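Long-range contact in acetate kinase (Entamoeba histolytica, PDB 4H0O), which probably interconverts acetate and acetyl phosphate as a magnesium- and pyrophosphate-dependent kinase of the ASKHA superfamily with a ribonuclease H-like fold: residues F181-N193 / A208-I221. Sequence-based numbering, arbitrary orientation.
Sequences FGFHGLSYEYVIN and ACHLGTGGSSCCGI
Ala208 sets its methyl against the ring of Tyr188, where helix 185-193 packs on the first beta hairpin of the ribonuclease H-like fold in the second half of this ASKHA kinase. The hairpin pairing is antiparallel: Ala208 and Cys219 exchange both backbone bonds, as do His210 and Ser217. The helix crosses strand 216-221 at 48° between N-to-C directions, its axis 10.2 Å away. At His210 the imidazole, with CG anti to the backbone N, rises from the sheet to lie flat against His184, the N-cap residue of the helix. The centroids are 3.9 Å apart and the planes only 6° from parallel, which defines a face-to-face stack. At its edge, His210 ND1 hydrogen-bonds Ser187 OG at 3.0 Å; that hydroxyl is also hydrogen-bonded to Asn388 ND2, so two partners grip it. In the turn, Gly212 N donates to Ser216 OG, while the backbone of Gly215 meets the rim of the His184 ring, with CE1 3.5 Å from Gly215 C. His184 is a predicted transition-state stabiliser, and Gly215 also lies beside Arg244, predicted to have the same role, consistent with the turn forming part of the active-site wall. Ser217 OG joins two side chains of the other segment: it bonds His184 ND1 in the ring plane at 2.8 Å, nearly straight at 164°, and Tyr188 OH at 2.6 Å. The ND1 bond and the stack together restrict rotation of the His184 imidazole, while Tyr188 helps to position the serine hydroxyl; the backbone N of His184 is held by Asp154, the predicted catalytic acid-base. Two residues on from Ser217, Cys219 places CB over the centre of the Tyr188 ring, with SG above the same face in a sulfur-aromatic contact. The contact ends in an apolar meeting, tip to tip, of Ile221 CD1 with Ile192 CD1 at 3.5 Å.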
loop_
_atom_site.group_PDB
_atom_site.type_symbol
_atom_site.label_atom_id
_atom_site.label_comp_id
_atom_site.label_asym_id
_atom_site.label_seq_id
_atom_site.Cartn_x
_atom_site.Cartn_y
_atom_site.Cartn_z
ATOM N N PHE B 181 8.032 4.694 -10.827
ATOM C CA PHE B 181 9.199 5.551 -10.988
ATOM C C PHE B 181 9.834 5.875 -9.635
ATOM O O PHE B 181 10.971 5.486 -9.363
ATOM C CB PHE B 181 8.836 6.841 -11.734
ATOM C CG PHE B 181 8.698 6.665 -13.223
ATOM C CD1 PHE B 181 9.824 6.575 -14.031
ATOM C CD2 PHE B 181 7.444 6.601 -13.817
ATOM C CE1 PHE B 181 9.704 6.415 -15.403
ATOM C CE2 PHE B 181 7.317 6.440 -15.188
ATOM C CZ PHE B 181 8.448 6.347 -15.981
ATOM N N GLY B 182 9.094 6.581 -8.784
ATOM C CA GLY B 182 9.628 7.020 -7.506
ATOM C C GLY B 182 10.170 8.431 -7.624
ATOM O O GLY B 182 10.676 8.818 -8.680
ATOM N N PHE B 183 10.065 9.209 -6.552
ATOM C CA PHE B 183 10.465 10.614 -6.610
ATOM C C PHE B 183 11.279 10.994 -5.375
ATOM O O PHE B 183 11.665 10.114 -4.603
ATOM C CB PHE B 183 9.229 11.509 -6.782
ATOM C CG PHE B 183 8.417 11.189 -8.013
ATOM C CD1 PHE B 183 7.480 10.160 -8.000
ATOM C CD2 PHE B 183 8.595 11.909 -9.185
ATOM C CE1 PHE B 183 6.739 9.854 -9.133
ATOM C CE2 PHE B 183 7.853 11.611 -10.322
ATOM C CZ PHE B 183 6.926 10.581 -10.295
ATOM N N HIS B 184 11.546 12.289 -5.197
ATOM C CA HIS B 184 12.427 12.767 -4.128
ATOM C C HIS B 184 13.815 12.129 -4.223
ATOM O O HIS B 184 14.534 12.042 -3.224
ATOM C CB HIS B 184 11.821 12.499 -2.742
ATOM C CG HIS B 184 10.446 13.057 -2.560
ATOM N ND1 HIS B 184 9.462 12.402 -1.847
ATOM C CD2 HIS B 184 9.884 14.213 -2.994
ATOM C CE1 HIS B 184 8.359 13.125 -1.852
ATOM N NE2 HIS B 184 8.588 14.229 -2.542
ATOM N N GLY B 185 14.186 11.694 -5.426
ATOM C CA GLY B 185 15.429 10.972 -5.638
ATOM C C GLY B 185 16.666 11.772 -5.274
ATOM O O GLY B 185 17.618 11.235 -4.704
ATOM N N LEU B 186 16.644 13.061 -5.596
ATOM C CA LEU B 186 17.767 13.951 -5.321
ATOM C C LEU B 186 17.970 14.153 -3.820
ATOM O O LEU B 186 19.102 14.193 -3.334
ATOM C CB LEU B 186 17.550 15.294 -6.021
ATOM C CG LEU B 186 17.543 15.249 -7.551
ATOM C CD1 LEU B 186 17.093 16.581 -8.140
ATOM C CD2 LEU B 186 18.921 14.879 -8.067
ATOM N N SER B 187 16.865 14.279 -3.092
ATOM C CA SER B 187 16.899 14.381 -1.637
ATOM C C SER B 187 17.530 13.128 -1.014
ATOM O O SER B 187 18.391 13.220 -0.134
ATOM C CB SER B 187 15.477 14.592 -1.108
ATOM O OG SER B 187 15.427 14.555 0.304
ATOM N N TYR B 188 17.109 11.961 -1.493
ATOM C CA TYR B 188 17.624 10.688 -0.994
ATOM C C TYR B 188 19.127 10.520 -1.219
ATOM O O TYR B 188 19.858 10.188 -0.285
ATOM C CB TYR B 188 16.851 9.518 -1.617
ATOM C CG TYR B 188 15.443 9.373 -1.085
ATOM C CD1 TYR B 188 15.193 9.424 0.277
ATOM C CD2 TYR B 188 14.366 9.194 -1.944
ATOM C CE1 TYR B 188 13.917 9.296 0.774
ATOM C CE2 TYR B 188 13.081 9.062 -1.452
ATOM C CZ TYR B 188 12.867 9.118 -0.090
ATOM O OH TYR B 188 11.597 8.997 0.424
ATOM N N GLU B 189 19.595 10.742 -2.446
ATOM C CA GLU B 189 21.019 10.551 -2.728
ATOM C C GLU B 189 21.888 11.625 -2.078
ATOM O O GLU B 189 23.073 11.404 -1.825
ATOM C CB GLU B 189 21.308 10.411 -4.232
ATOM C CG GLU B 189 20.742 11.498 -5.119
ATOM C CD GLU B 189 20.883 11.159 -6.598
ATOM O OE1 GLU B 189 21.972 10.691 -6.999
ATOM O OE2 GLU B 189 19.905 11.356 -7.354
ATOM N N TYR B 190 21.294 12.777 -1.780
ATOM C CA TYR B 190 22.007 13.799 -1.022
ATOM C C TYR B 190 22.193 13.353 0.424
ATOM O O TYR B 190 23.283 13.480 0.987
ATOM C CB TYR B 190 21.269 15.136 -1.051
ATOM C CG TYR B 190 21.933 16.189 -0.187
ATOM C CD1 TYR B 190 23.016 16.917 -0.659
ATOM C CD2 TYR B 190 21.480 16.453 1.102
ATOM C CE1 TYR B 190 23.631 17.879 0.125
ATOM C CE2 TYR B 190 22.092 17.410 1.895
ATOM C CZ TYR B 190 23.167 18.120 1.398
ATOM O OH TYR B 190 23.778 19.075 2.174
ATOM N N VAL B 191 21.116 12.853 1.026
ATOM C CA VAL B 191 21.152 12.390 2.410
ATOM C C VAL B 191 22.107 11.209 2.568
ATOM O O VAL B 191 22.943 11.197 3.472
ATOM C CB VAL B 191 19.744 12.013 2.915
ATOM C CG1 VAL B 191 19.833 11.260 4.231
ATOM C CG2 VAL B 191 18.887 13.261 3.077
ATOM N N ILE B 192 21.982 10.226 1.680
ATOM C CA ILE B 192 22.891 9.081 1.657
ATOM C C ILE B 192 24.352 9.523 1.565
ATOM O O ILE B 192 25.212 9.027 2.298
ATOM C CB ILE B 192 22.566 8.126 0.488
ATOM C CG1 ILE B 192 21.231 7.427 0.734
ATOM C CG2 ILE B 192 23.665 7.086 0.313
ATOM C CD1 ILE B 192 21.151 6.754 2.096
ATOM N N ASN B 193 24.630 10.466 0.672
ATOM C CA ASN B 193 25.993 10.946 0.491
ATOM C C ASN B 193 26.527 11.658 1.732
ATOM O O ASN B 193 27.706 11.545 2.063
ATOM C CB ASN B 193 26.094 11.854 -0.734
ATOM C CG ASN B 193 27.520 12.283 -1.019
ATOM O OD1 ASN B 193 28.287 11.554 -1.651
ATOM N ND2 ASN B 193 27.886 13.471 -0.548
ATOM N N ALA B 208 14.883 5.670 4.504
ATOM C CA ALA B 208 14.817 7.123 4.611
ATOM C C ALA B 208 13.384 7.607 4.449
ATOM O O ALA B 208 12.641 7.099 3.609
ATOM C CB ALA B 208 15.712 7.770 3.581
ATOM N N CYS B 209 12.999 8.601 5.245
ATOM C CA CYS B 209 11.656 9.162 5.156
ATOM C C CYS B 209 11.706 10.639 4.770
ATOM O O CYS B 209 12.086 11.493 5.577
ATOM C CB CYS B 209 10.920 8.997 6.484
ATOM S SG CYS B 209 10.903 7.312 7.123
ATOM N N HIS B 210 11.336 10.934 3.528
ATOM C CA HIS B 210 11.227 12.314 3.072
ATOM C C HIS B 210 9.843 12.827 3.451
ATOM O O HIS B 210 8.882 12.670 2.693
ATOM C CB HIS B 210 11.435 12.390 1.557
ATOM C CG HIS B 210 11.391 13.775 0.997
ATOM N ND1 HIS B 210 12.480 14.388 0.424
ATOM C CD2 HIS B 210 10.366 14.673 0.901
ATOM C CE1 HIS B 210 12.146 15.599 0.007
ATOM N NE2 HIS B 210 10.867 15.790 0.289
ATOM N N LEU B 211 9.738 13.422 4.633
ATOM C CA LEU B 211 8.454 13.909 5.117
ATOM C C LEU B 211 8.324 15.406 4.826
ATOM O O LEU B 211 8.701 16.254 5.644
ATOM C CB LEU B 211 8.289 13.596 6.608
ATOM C CG LEU B 211 8.441 12.105 6.941
ATOM C CD1 LEU B 211 8.047 11.789 8.382
ATOM C CD2 LEU B 211 7.633 11.253 5.963
ATOM N N GLY B 212 7.786 15.716 3.649
ATOM C CA GLY B 212 7.785 17.077 3.145
ATOM C C GLY B 212 6.502 17.860 3.356
ATOM O O GLY B 212 5.520 17.346 3.897
ATOM N N THR B 213 6.522 19.121 2.938
ATOM C CA THR B 213 5.353 19.982 3.039
ATOM C C THR B 213 4.421 19.707 1.868
ATOM O O THR B 213 3.215 19.931 1.951
ATOM C CB THR B 213 5.744 21.470 3.038
ATOM O OG1 THR B 213 4.595 22.269 3.348
ATOM C CG2 THR B 213 6.288 21.879 1.678
ATOM N N GLY B 214 4.996 19.215 0.774
ATOM C CA GLY B 214 4.218 18.862 -0.401
ATOM C C GLY B 214 4.056 17.357 -0.491
ATOM O O GLY B 214 3.132 16.786 0.092
ATOM N N GLY B 215 4.958 16.703 -1.216
ATOM C CA GLY B 215 4.940 15.254 -1.297
ATOM C C GLY B 215 5.704 14.606 -0.155
ATOM O O GLY B 215 6.592 15.221 0.437
ATOM N N SER B 216 5.351 13.362 0.156
ATOM C CA SER B 216 6.078 12.577 1.147
ATOM C C SER B 216 6.294 11.161 0.631
ATOM O O SER B 216 5.423 10.598 -0.040
ATOM C CB SER B 216 5.322 12.532 2.479
ATOM O OG SER B 216 5.484 13.738 3.205
ATOM N N SER B 217 7.449 10.586 0.954
ATOM C CA SER B 217 7.756 9.221 0.543
ATOM C C SER B 217 8.789 8.569 1.461
ATOM O O SER B 217 9.464 9.246 2.242
ATOM C CB SER B 217 8.253 9.195 -0.907
ATOM O OG SER B 217 9.566 9.714 -1.009
ATOM N N CYS B 218 8.892 7.247 1.367
ATOM C CA CYS B 218 9.944 6.491 2.037
ATOM C C CYS B 218 10.761 5.748 0.995
ATOM O O CYS B 218 10.247 5.402 -0.074
ATOM C CB CYS B 218 9.353 5.478 3.014
ATOM S SG CYS B 218 8.603 6.199 4.474
ATOM N N CYS B 219 12.026 5.490 1.306
ATOM C CA CYS B 219 12.880 4.746 0.391
ATOM C C CYS B 219 13.692 3.677 1.121
ATOM O O CYS B 219 14.349 3.962 2.126
ATOM C CB CYS B 219 13.819 5.694 -0.353
ATOM S SG CYS B 219 14.751 4.911 -1.691
ATOM N N GLY B 220 13.643 2.446 0.618
ATOM C CA GLY B 220 14.484 1.389 1.149
ATOM C C GLY B 220 15.812 1.399 0.416
ATOM O O GLY B 220 15.850 1.249 -0.808
ATOM N N ILE B 221 16.900 1.580 1.158
ATOM C CA ILE B 221 18.215 1.742 0.548
ATOM C C ILE B 221 19.209 0.666 0.996
ATOM O O ILE B 221 19.521 0.541 2.186
ATOM C CB ILE B 221 18.778 3.146 0.834
ATOM C CG1 ILE B 221 17.832 4.205 0.261
ATOM C CG2 ILE B 221 20.168 3.295 0.240
ATOM C CD1 ILE B 221 18.107 5.610 0.745
HETATM O O HOH W 1 9.203 8.204 -4.055
#